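Local coordinates for protein toll-like receptor 13 (Mus musculus, PDB 4Z0C) that recognises and binds bacterial 23S ribosomal RNA through its leucine-rich-repeat ectodomain and signals by way of MYD88 and TRAF6 to activate NF-kappa-B, at residues His569-Asp572 with Pro573-Asn576; Ser617-Pro620 with Asp621-Ser624; Gly442-Arg445 with Pro446-Lys449; Glu390-Asn393 with Leu394-Ser397. All coordinates share one frame; numbering follows the deposited sequence.

Contact 1 (His569-Asp572 with Pro573-Asn576); sequences HQFD and PLIN. With NAG (2-acetamido-2-deoxy-beta-D-glucopyranose), chain R.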
loop_
_atom_site.group_PDB
_atom_site.type_symbol
_atom_site.label_atom_id
_atom_site.label_comp_id
_atom_site.label_asym_id
_atom_site.label_seq_id
_atom_site.Cartn_x
_atom_site.Cartn_y
_atom_site.Cartn_z
ATOM N N HIS A 569 21.234 -6.026 -19.785
ATOM C CA HIS A 569 21.225 -7.486 -19.878
ATOM C C HIS A 569 21.041 -8.139 -18.511
ATOM O O HIS A 569 21.762 -9.069 -18.132
ATOM C CB HIS A 569 22.473 -7.985 -20.596
ATOM C CG HIS A 569 22.419 -7.785 -22.081
ATOM N ND1 HIS A 569 23.525 -7.458 -22.835
ATOM C CD2 HIS A 569 21.377 -7.848 -22.947
ATOM C CE1 HIS A 569 23.171 -7.341 -24.104
ATOM N NE2 HIS A 569 21.872 -7.567 -24.197
ATOM N N GLN A 570 20.031 -7.643 -17.800
ATOM C CA GLN A 570 19.738 -8.025 -16.420
ATOM C C GLN A 570 19.428 -9.504 -16.209
ATOM O O GLN A 570 19.683 -10.027 -15.131
ATOM C CB GLN A 570 18.592 -7.168 -15.877
ATOM C CG GLN A 570 19.031 -5.785 -15.407
ATOM C CD GLN A 570 18.910 -4.677 -16.456
ATOM O OE1 GLN A 570 18.748 -4.922 -17.657
ATOM N NE2 GLN A 570 18.986 -3.432 -15.985
ATOM N N PHE A 571 18.883 -10.176 -17.225
ATOM C CA PHE A 571 18.514 -11.584 -17.083
ATOM C C PHE A 571 19.644 -12.561 -17.408
ATOM O O PHE A 571 19.469 -13.765 -17.278
ATOM C CB PHE A 571 17.264 -11.923 -17.909
ATOM C CG PHE A 571 16.015 -11.256 -17.407
ATOM C CD1 PHE A 571 15.956 -10.752 -16.106
ATOM C CD2 PHE A 571 14.911 -11.113 -18.228
ATOM C CE1 PHE A 571 14.813 -10.119 -15.645
ATOM C CE2 PHE A 571 13.764 -10.479 -17.774
ATOM C CZ PHE A 571 13.715 -9.981 -16.486
ATOM N N ASP A 572 20.808 -12.049 -17.792
ATOM C CA ASP A 572 21.926 -12.922 -18.163
ATOM C C ASP A 572 22.353 -13.962 -17.131
ATOM O O ASP A 572 22.751 -15.066 -17.511
ATOM C CB ASP A 572 23.134 -12.116 -18.635
ATOM C CG ASP A 572 23.050 -11.732 -20.108
ATOM O OD1 ASP A 572 21.952 -11.852 -20.705
ATOM O OD2 ASP A 572 24.086 -11.286 -20.661
ATOM N N PRO A 573 22.281 -13.626 -15.827
ATOM C CA PRO A 573 22.645 -14.653 -14.840
ATOM C C PRO A 573 21.597 -15.748 -14.675
ATOM O O PRO A 573 21.940 -16.801 -14.143
ATOM C CB PRO A 573 22.768 -13.854 -13.531
ATOM C CG PRO A 573 22.991 -12.433 -13.962
ATOM C CD PRO A 573 22.190 -12.288 -15.203
ATOM N N LEU A 574 20.365 -15.508 -15.122
ATOM C CA LEU A 574 19.242 -16.410 -14.849
ATOM C C LEU A 574 19.144 -17.624 -15.776
ATOM O O LEU A 574 18.123 -17.827 -16.435
ATOM C CB LEU A 574 17.925 -15.633 -14.897
ATOM C CG LEU A 574 17.807 -14.389 -14.013
ATOM C CD1 LEU A 574 16.385 -13.848 -14.084
ATOM C CD2 LEU A 574 18.213 -14.685 -12.559
ATOM N N ILE A 575 20.188 -18.443 -15.825
ATOM C CA ILE A 575 20.235 -19.475 -16.849
ATOM C C ILE A 575 19.230 -20.595 -16.631
ATOM O O ILE A 575 18.770 -21.203 -17.591
ATOM C CB ILE A 575 21.659 -20.054 -17.061
ATOM C CG1 ILE A 575 22.168 -20.781 -15.826
ATOM C CG2 ILE A 575 22.621 -18.978 -17.502
ATOM C CD1 ILE A 575 22.567 -22.224 -16.134
ATOM N N ASN A 576 18.868 -20.852 -15.377
ATOM C CA ASN A 576 17.886 -21.880 -15.082
ATOM C C ASN A 576 16.446 -21.399 -14.987
ATOM O O ASN A 576 15.572 -22.150 -14.582
ATOM C CB ASN A 576 18.283 -22.672 -13.840
ATOM C CG ASN A 576 19.294 -23.753 -14.160
ATOM O OD1 ASN A 576 20.059 -24.188 -13.311
ATOM N ND2 ASN A 576 19.305 -24.183 -15.405
HETATM C C1 NAG R . 20.346 -27.232 -12.633
HETATM C C2 NAG R . 21.371 -26.563 -11.728
HETATM C C3 NAG R . 22.543 -27.489 -11.441
HETATM C C4 NAG R . 22.119 -28.912 -11.085
HETATM C C5 NAG R . 20.993 -29.431 -11.975
HETATM C C6 NAG R . 20.446 -30.748 -11.411
HETATM C C7 NAG R . 22.401 -24.340 -11.685
HETATM C C8 NAG R . 23.256 -23.393 -12.471
HETATM N N2 NAG R . 21.876 -25.362 -12.364
HETATM O O3 NAG R . 23.273 -26.940 -10.370
HETATM O O4 NAG R . 23.226 -29.787 -11.208
HETATM O O5 NAG R . 19.950 -28.476 -12.094
HETATM O O6 NAG R . 21.449 -31.746 -11.415
HETATM O O7 NAG R . 22.205 -24.143 -10.487
#

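Contact 2 (Ser617-Pro620 with Asp621-Ser624); sequences SLVP and DMFS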
loop_
_atom_site.group_PDB
_atom_site.type_symbol
_atom_site.label_atom_id
_atom_site.label_comp_id
_atom_site.label_asym_id
_atom_site.label_seq_id
_atom_site.Cartn_x
_atom_site.Cartn_y
_atom_site.Cartn_z
ATOM N N SER A 617 3.068 -2.956 -30.033
ATOM C CA SER A 617 3.839 -3.687 -31.035
ATOM C C SER A 617 4.747 -4.669 -30.316
ATOM O O SER A 617 4.867 -4.625 -29.096
ATOM C CB SER A 617 4.727 -2.734 -31.849
ATOM O OG SER A 617 4.014 -1.584 -32.247
ATOM N N LEU A 618 5.417 -5.525 -31.079
ATOM C CA LEU A 618 6.401 -6.447 -30.522
ATOM C C LEU A 618 7.803 -6.158 -31.084
ATOM O O LEU A 618 7.949 -5.791 -32.245
ATOM C CB LEU A 618 5.981 -7.885 -30.820
ATOM C CG LEU A 618 5.324 -8.766 -29.736
ATOM C CD1 LEU A 618 4.464 -7.984 -28.726
ATOM C CD2 LEU A 618 4.511 -9.884 -30.412
ATOM N N VAL A 619 8.826 -6.270 -30.243
ATOM C CA VAL A 619 10.206 -6.041 -30.673
ATOM C C VAL A 619 10.719 -7.226 -31.500
ATOM O O VAL A 619 10.692 -8.364 -31.020
ATOM C CB VAL A 619 11.138 -5.831 -29.449
ATOM C CG1 VAL A 619 12.595 -5.926 -29.854
ATOM C CG2 VAL A 619 10.845 -4.496 -28.744
ATOM N N PRO A 620 11.204 -6.966 -32.737
ATOM C CA PRO A 620 11.671 -8.032 -33.647
ATOM C C PRO A 620 12.784 -8.895 -33.041
ATOM O O PRO A 620 13.716 -8.345 -32.444
ATOM C CB PRO A 620 12.198 -7.256 -34.872
ATOM C CG PRO A 620 11.436 -5.976 -34.855
ATOM C CD PRO A 620 11.257 -5.638 -33.376
ATOM N N ASP A 621 12.655 -10.219 -33.167
ATOM C CA ASP A 621 13.636 -11.175 -32.629
ATOM C C ASP A 621 13.812 -11.160 -31.100
ATOM O O ASP A 621 14.784 -11.710 -30.572
ATOM C CB ASP A 621 15.004 -11.040 -33.321
ATOM C CG ASP A 621 15.018 -11.647 -34.728
ATOM O OD1 ASP A 621 14.530 -12.788 -34.902
ATOM O OD2 ASP A 621 15.550 -10.994 -35.653
ATOM N N MET A 622 12.896 -10.519 -30.386
ATOM C CA MET A 622 12.974 -10.532 -28.931
ATOM C C MET A 622 12.779 -11.932 -28.331
ATOM O O MET A 622 13.406 -12.285 -27.334
ATOM C CB MET A 622 11.964 -9.554 -28.331
ATOM C CG MET A 622 11.962 -9.531 -26.816
ATOM S SD MET A 622 11.036 -8.129 -26.170
ATOM C CE MET A 622 12.369 -6.934 -26.100
ATOM N N PHE A 623 11.942 -12.741 -28.966
ATOM C CA PHE A 623 11.561 -14.029 -28.392
ATOM C C PHE A 623 12.210 -15.216 -29.105
ATOM O O PHE A 623 12.061 -16.363 -28.675
ATOM C CB PHE A 623 10.033 -14.161 -28.432
ATOM C CG PHE A 623 9.309 -12.937 -27.908
ATOM C CD1 PHE A 623 9.369 -12.597 -26.560
ATOM C CD2 PHE A 623 8.549 -12.140 -28.754
ATOM C CE1 PHE A 623 8.709 -11.483 -26.090
ATOM C CE2 PHE A 623 7.873 -11.022 -28.263
ATOM C CZ PHE A 623 7.957 -10.702 -26.943
ATOM N N SER A 624 12.972 -14.917 -30.155
ATOM C CA SER A 624 13.585 -15.920 -31.029
ATOM C C SER A 624 14.592 -16.843 -30.355
ATOM O O SER A 624 15.001 -17.815 -30.951
ATOM C CB SER A 624 14.283 -15.237 -32.206
ATOM O OG SER A 624 13.351 -14.522 -32.982
#

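Contact 3 (Gly442-Arg445 with Pro446-Lys449); sequences GTFR and PLKK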
loop_
_atom_site.group_PDB
_atom_site.type_symbol
_atom_site.label_atom_id
_atom_site.label_comp_id
_atom_site.label_asym_id
_atom_site.label_seq_id
_atom_site.Cartn_x
_atom_site.Cartn_y
_atom_site.Cartn_z
ATOM N N GLY A 442 21.154 -10.460 14.647
ATOM C CA GLY A 442 21.124 -11.634 15.494
ATOM C C GLY A 442 19.784 -11.976 16.109
ATOM O O GLY A 442 19.719 -12.870 16.962
ATOM N N THR A 443 18.723 -11.283 15.693
ATOM C CA THR A 443 17.406 -11.490 16.307
ATOM C C THR A 443 16.970 -12.955 16.258
ATOM O O THR A 443 16.342 -13.433 17.192
ATOM C CB THR A 443 16.308 -10.587 15.694
ATOM O OG1 THR A 443 16.561 -9.223 16.038
ATOM C CG2 THR A 443 14.920 -10.972 16.221
ATOM N N PHE A 444 17.333 -13.661 15.182
ATOM C CA PHE A 444 16.925 -15.059 14.988
ATOM C C PHE A 444 18.105 -16.029 15.080
ATOM O O PHE A 444 17.989 -17.170 14.661
ATOM C CB PHE A 444 16.210 -15.246 13.637
ATOM C CG PHE A 444 15.213 -14.174 13.325
ATOM C CD1 PHE A 444 13.965 -14.175 13.918
ATOM C CD2 PHE A 444 15.535 -13.148 12.448
ATOM C CE1 PHE A 444 13.044 -13.174 13.647
ATOM C CE2 PHE A 444 14.618 -12.148 12.160
ATOM C CZ PHE A 444 13.364 -12.165 12.767
ATOM N N ARG A 445 19.240 -15.564 15.598
ATOM C CA ARG A 445 20.436 -16.405 15.747
ATOM C C ARG A 445 20.213 -17.796 16.357
ATOM O O ARG A 445 20.779 -18.769 15.856
ATOM C CB ARG A 445 21.535 -15.680 16.540
ATOM C CG ARG A 445 22.688 -15.181 15.707
ATOM C CD ARG A 445 24.017 -15.750 16.203
ATOM N NE ARG A 445 24.243 -17.121 15.744
ATOM C CZ ARG A 445 24.886 -17.450 14.624
ATOM N NH1 ARG A 445 25.376 -16.503 13.834
ATOM N NH2 ARG A 445 25.038 -18.730 14.290
ATOM N N PRO A 446 19.413 -17.898 17.444
ATOM C CA PRO A 446 19.209 -19.219 18.051
ATOM C C PRO A 446 18.402 -20.197 17.212
ATOM O O PRO A 446 18.500 -21.389 17.458
ATOM C CB PRO A 446 18.427 -18.903 19.332
ATOM C CG PRO A 446 18.702 -17.468 19.607
ATOM C CD PRO A 446 18.829 -16.829 18.274
ATOM N N LEU A 447 17.612 -19.710 16.260
ATOM C CA LEU A 447 16.674 -20.559 15.531
ATOM C C LEU A 447 17.325 -21.381 14.421
ATOM O O LEU A 447 16.980 -21.244 13.236
ATOM C CB LEU A 447 15.528 -19.706 14.994
ATOM C CG LEU A 447 14.890 -18.851 16.094
ATOM C CD1 LEU A 447 13.713 -18.038 15.569
ATOM C CD2 LEU A 447 14.456 -19.740 17.255
ATOM N N LYS A 448 18.232 -22.267 14.829
ATOM C CA LYS A 448 19.078 -23.049 13.921
ATOM C C LYS A 448 18.310 -23.932 12.956
ATOM O O LYS A 448 18.821 -24.285 11.897
ATOM C CB LYS A 448 20.040 -23.944 14.719
ATOM C CG LYS A 448 21.337 -23.284 15.201
ATOM C CD LYS A 448 21.379 -21.794 14.904
ATOM C CE LYS A 448 22.753 -21.207 15.164
ATOM N NZ LYS A 448 23.314 -21.630 16.463
ATOM N N LYS A 449 17.089 -24.294 13.324
ATOM C CA LYS A 449 16.302 -25.225 12.530
ATOM C C LYS A 449 15.130 -24.565 11.805
ATOM O O LYS A 449 14.300 -25.247 11.203
ATOM C CB LYS A 449 15.815 -26.372 13.415
ATOM C CG LYS A 449 16.946 -27.303 13.838
ATOM C CD LYS A 449 16.483 -28.364 14.809
ATOM C CE LYS A 449 15.781 -29.492 14.090
ATOM N NZ LYS A 449 15.495 -30.635 14.994
#

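Contact 4 (Glu390-Asn393 with Leu394-Ser397); sequences ELNN and LAFS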
loop_
_atom_site.group_PDB
_atom_site.type_symbol
_atom_site.label_atom_id
_atom_site.label_comp_id
_atom_site.label_asym_id
_atom_site.label_seq_id
_atom_site.Cartn_x
_atom_site.Cartn_y
_atom_site.Cartn_z
ATOM N N GLU A 390 5.148 -6.546 23.385
ATOM C CA GLU A 390 6.500 -7.000 23.689
ATOM C C GLU A 390 6.508 -8.431 24.228
ATOM O O GLU A 390 5.599 -8.843 24.942
ATOM C CB GLU A 390 7.134 -6.056 24.723
ATOM C CG GLU A 390 8.231 -5.169 24.157
ATOM C CD GLU A 390 8.761 -4.153 25.153
ATOM O OE1 GLU A 390 9.963 -4.222 25.483
ATOM O OE2 GLU A 390 7.978 -3.286 25.602
ATOM N N LEU A 391 7.549 -9.181 23.892
ATOM C CA LEU A 391 7.697 -10.542 24.395
ATOM C C LEU A 391 8.437 -10.631 25.727
ATOM O O LEU A 391 9.609 -10.260 25.811
ATOM C CB LEU A 391 8.448 -11.378 23.367
ATOM C CG LEU A 391 7.616 -11.641 22.128
ATOM C CD1 LEU A 391 8.441 -12.438 21.115
ATOM C CD2 LEU A 391 6.341 -12.376 22.538
ATOM N N ASN A 392 7.775 -11.150 26.756
ATOM C CA ASN A 392 8.484 -11.500 27.984
ATOM C C ASN A 392 9.195 -12.818 27.790
ATOM O O ASN A 392 8.575 -13.873 27.919
ATOM C CB ASN A 392 7.548 -11.615 29.190
ATOM C CG ASN A 392 8.279 -12.116 30.443
ATOM O OD1 ASN A 392 9.509 -11.989 30.551
ATOM N ND2 ASN A 392 7.535 -12.728 31.369
ATOM N N ASN A 393 10.495 -12.746 27.521
ATOM C CA ASN A 393 11.301 -13.910 27.146
ATOM C C ASN A 393 11.238 -15.082 28.127
ATOM O O ASN A 393 11.329 -16.251 27.727
ATOM C CB ASN A 393 12.743 -13.474 26.935
ATOM C CG ASN A 393 12.842 -12.247 26.053
ATOM O OD1 ASN A 393 11.931 -11.957 25.271
ATOM N ND2 ASN A 393 13.942 -11.510 26.181
ATOM N N LEU A 394 11.076 -14.757 29.409
ATOM C CA LEU A 394 11.051 -15.760 30.472
ATOM C C LEU A 394 9.757 -16.568 30.555
ATOM O O LEU A 394 9.723 -17.608 31.211
ATOM C CB LEU A 394 11.355 -15.126 31.835
ATOM C CG LEU A 394 12.805 -14.733 32.097
ATOM C CD1 LEU A 394 12.906 -14.147 33.481
ATOM C CD2 LEU A 394 13.714 -15.947 31.970
ATOM N N ALA A 395 8.698 -16.094 29.904
ATOM C CA ALA A 395 7.449 -16.849 29.865
ATOM C C ALA A 395 7.591 -18.137 29.050
ATOM O O ALA A 395 6.833 -19.086 29.239
ATOM C CB ALA A 395 6.314 -15.998 29.321
ATOM N N PHE A 396 8.574 -18.176 28.155
ATOM C CA PHE A 396 8.717 -19.313 27.255
ATOM C C PHE A 396 9.928 -20.171 27.603
ATOM O O PHE A 396 10.339 -21.039 26.833
ATOM C CB PHE A 396 8.804 -18.835 25.800
ATOM C CG PHE A 396 7.681 -17.918 25.397
ATOM C CD1 PHE A 396 6.410 -18.414 25.182
ATOM C CD2 PHE A 396 7.905 -16.568 25.216
ATOM C CE1 PHE A 396 5.376 -17.580 24.811
ATOM C CE2 PHE A 396 6.875 -15.733 24.839
ATOM C CZ PHE A 396 5.608 -16.243 24.636
ATOM N N SER A 397 10.479 -19.930 28.782
ATOM C CA SER A 397 11.640 -20.661 29.262
ATOM C C SER A 397 11.415 -22.174 29.250
ATOM O O SER A 397 10.467 -22.680 29.861
ATOM C CB SER A 397 12.006 -20.185 30.667
ATOM O OG SER A 397 13.263 -20.699 31.054
#

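Contact 1 (His569-Asp572 with Pro573-Asn576)
Leu-574 meets Phe-571 twice, once through the backbone and once through the side chain. Its amide closes a type I turn by donating to Phe-571 O (N to O 2.9 Å). From CB outward the leucine stays close to this turn: CB lies 3.4 Å from Phe-571 O, CG sits only slightly farther from the same oxygen, and the branch CD1 reaches the ring at Phe-571 CD1, 3.7 Å away. With chi1 at -54°, CG stands opposite the carbonyl carbon, a placement that carries the branch toward the phenyl group. The two side chains share a hydrophobic neighbour, Leu-556 of strand 555-557, and Leu-550 and Leu-598 add further apolar contact. An earlier type I turn, bonded from Asp-572 N to His-569 O (3.1 Å), leads into this one, while Leu-574 itself centres an inverse gamma turn. Past it, Ile-575 CD1 comes roughly 3.9 Å from the acetamide methyl C8 of a NAG whose exact placement is doubtful. One hydrogen bond thus holds the backbone of the turn while the buried Phe-571 and Leu-574 pair supplies nonpolar contact, so that the turn sits with its hydrocarbon side towards Leu-556.

Contact 2 (Ser617-Pro620 with Asp621-Ser624)
A type II beta turn from Val-619 to Met-622, flanked by two apolar side-chain contacts, shapes the loop between strands 607-609 and 631-633 in leucine-rich repeat 24. The turn is closed by Met-622 N donating to Val-619 O at 3.1 Å, with an N-H...O angle of 153°. Asp-621 takes the third turn position with positive phi (62°), as the type II geometry requires. Across the turn the methionine folds over the valine: CG is anti to the backbone N (chi1 179°), and the bend at chi3 brings the terminal methyl CE to Val-619 CB, 3.7 Å away, with both valine methyls nearby. Farther out, Leu-618 and Phe-623 bracket the same turn. Leu-618 CG approaches Phe-623 CE2 at 3.7 Å from the ring edge, in the ring plane, and the side chains cross at about a right angle. Met-622 CG rests over one face of that ring, near its rim. On the polar side, Ser-624 OG gives a hydrogen bond of 2.8 Å to Asp-621 OD1 on its anti lone pair; the same carboxylate oxygen forms a salt bridge with Lys-648 of the next loop, which probably favours its ionised state. The turn lies in the loop returning from one strand of the solenoid to the next, an arrangement consistent with the convex side of a leucine-rich repeat, with buried Phe-623 packed on Phe-632.

Contact 3 (Gly442-Arg445 with Pro446-Lys449)
Bends at chi2 (-123°) and chi3 (79°) of Arg-445 and at chi2 of Lys-448 (5°) fold these long side chains so that they meet beside Arg-445 O. The nearly eclipsed chi2 turns the lysine chain back and lays CD and CE against Arg-445 O, each at 3.2 Å. That torsion is strained, and in an exposed side chain the close approach is best taken as tentative. Lys-448 CE also lies 3.5 Å from Arg-445 NH2, approaching the guanidinium obliquely. The two cationic ends, Arg-445 NH2 and Lys-448 NZ, are 4.0 Å apart, a pairing of like charges that would be expected to be unfavourable unless solvent or ions screen it; both residues are exposed. The backbone here makes two successive type I turns. Arg-445 N binds Gly-442 O to close the first, and Leu-447 N binds Phe-444 O at 3.0 Å to close the next. Leu-447 then centres an inverse gamma turn, in which Lys-448 N reaches Pro-446 O at 2.8 Å. The opposite character prevails on the inner side: Leu-447 CD1 lies at the edge of the Phe-444 ring, 4.2 Å from its CD1, while Thr-443 CG2 sits over the centre of one ring face. Phe-420 touches the leucine and Leu-471 the phenylalanine, tying the turn to the loops of neighbouring repeats. Consecutive type I turns followed by an inverse gamma turn, with Phe-444 and Leu-447 turned inward, form the loop that carries the chain from repeat 17 into repeat 18, between strands 438-439 and 452-454 of the leucine-rich-repeat solenoid.

Contact 4 (Glu390-Asn393 with Leu394-Ser397)
Asn-392 grips the residues that follow it with both its backbone and its side chain. Its carbonyl O accepts Ala-395 N at 3.0 Å (N-H...O angle 157°), and its side-chain OD1 takes a weak bond from Leu-394 N at 3.4 Å. A further weak bond runs from Phe-396 N to Asn-393 O. The side chain can reach forward to the amides that follow because CG is anti to the backbone N (chi1 174°), which also sets ND2 4.0 Å from the methyl CB of Ala-395. At the inner side, Leu-391 CD2 approaches Phe-396 CE2 at 4.1 Å, their side chains crossing at about a right angle; Asn-392 O is also close to the ring, at 3.9 Å from Phe-396 CD2. The next shell holds these groups in place: Asn-392 ND2 donates to Phe-367 O and Asp-369 OD1, fixing the amide rotation, and the ring of Phe-396 lies nearly parallel to that of Phe-372. Backbone hydrogen bonds between Leu-394 and Phe-370 and between Ala-395 and Phe-372 join the same neighbouring loop. Such a short 3-10 turn, with a weak Asx-turn-like bond from Leu-394 N to Asn-392 OD1 and an inward phenylalanine, is consistent with the variable part of a leucine-rich repeat, between strands 380-382 and 404-406.

How the contacts relate
From the N terminus the contacts come in the order 4, 3, 1 and 2, strictly in series, with none enclosing or crossing another. Each shapes a loop between successive strands of the solenoid: contact 4 between strands 380-382 and 404-406, contact 3 between 438-439 and 452-454, contact 1 between 564-566 and 579-581, and contact 2 between 607-609 and 631-633. Contacts 3 and 4 have centres about 16 Å apart, and contacts 1 and 2 about 18 Å, whereas contacts 2 and 4 are separated by about 59 Å between centres. No two touch; contacts 1 and 3 span the junction of two repeats, contacts 2 and 4 lie within one, and the buried side chains of all four touch neighbouring loops.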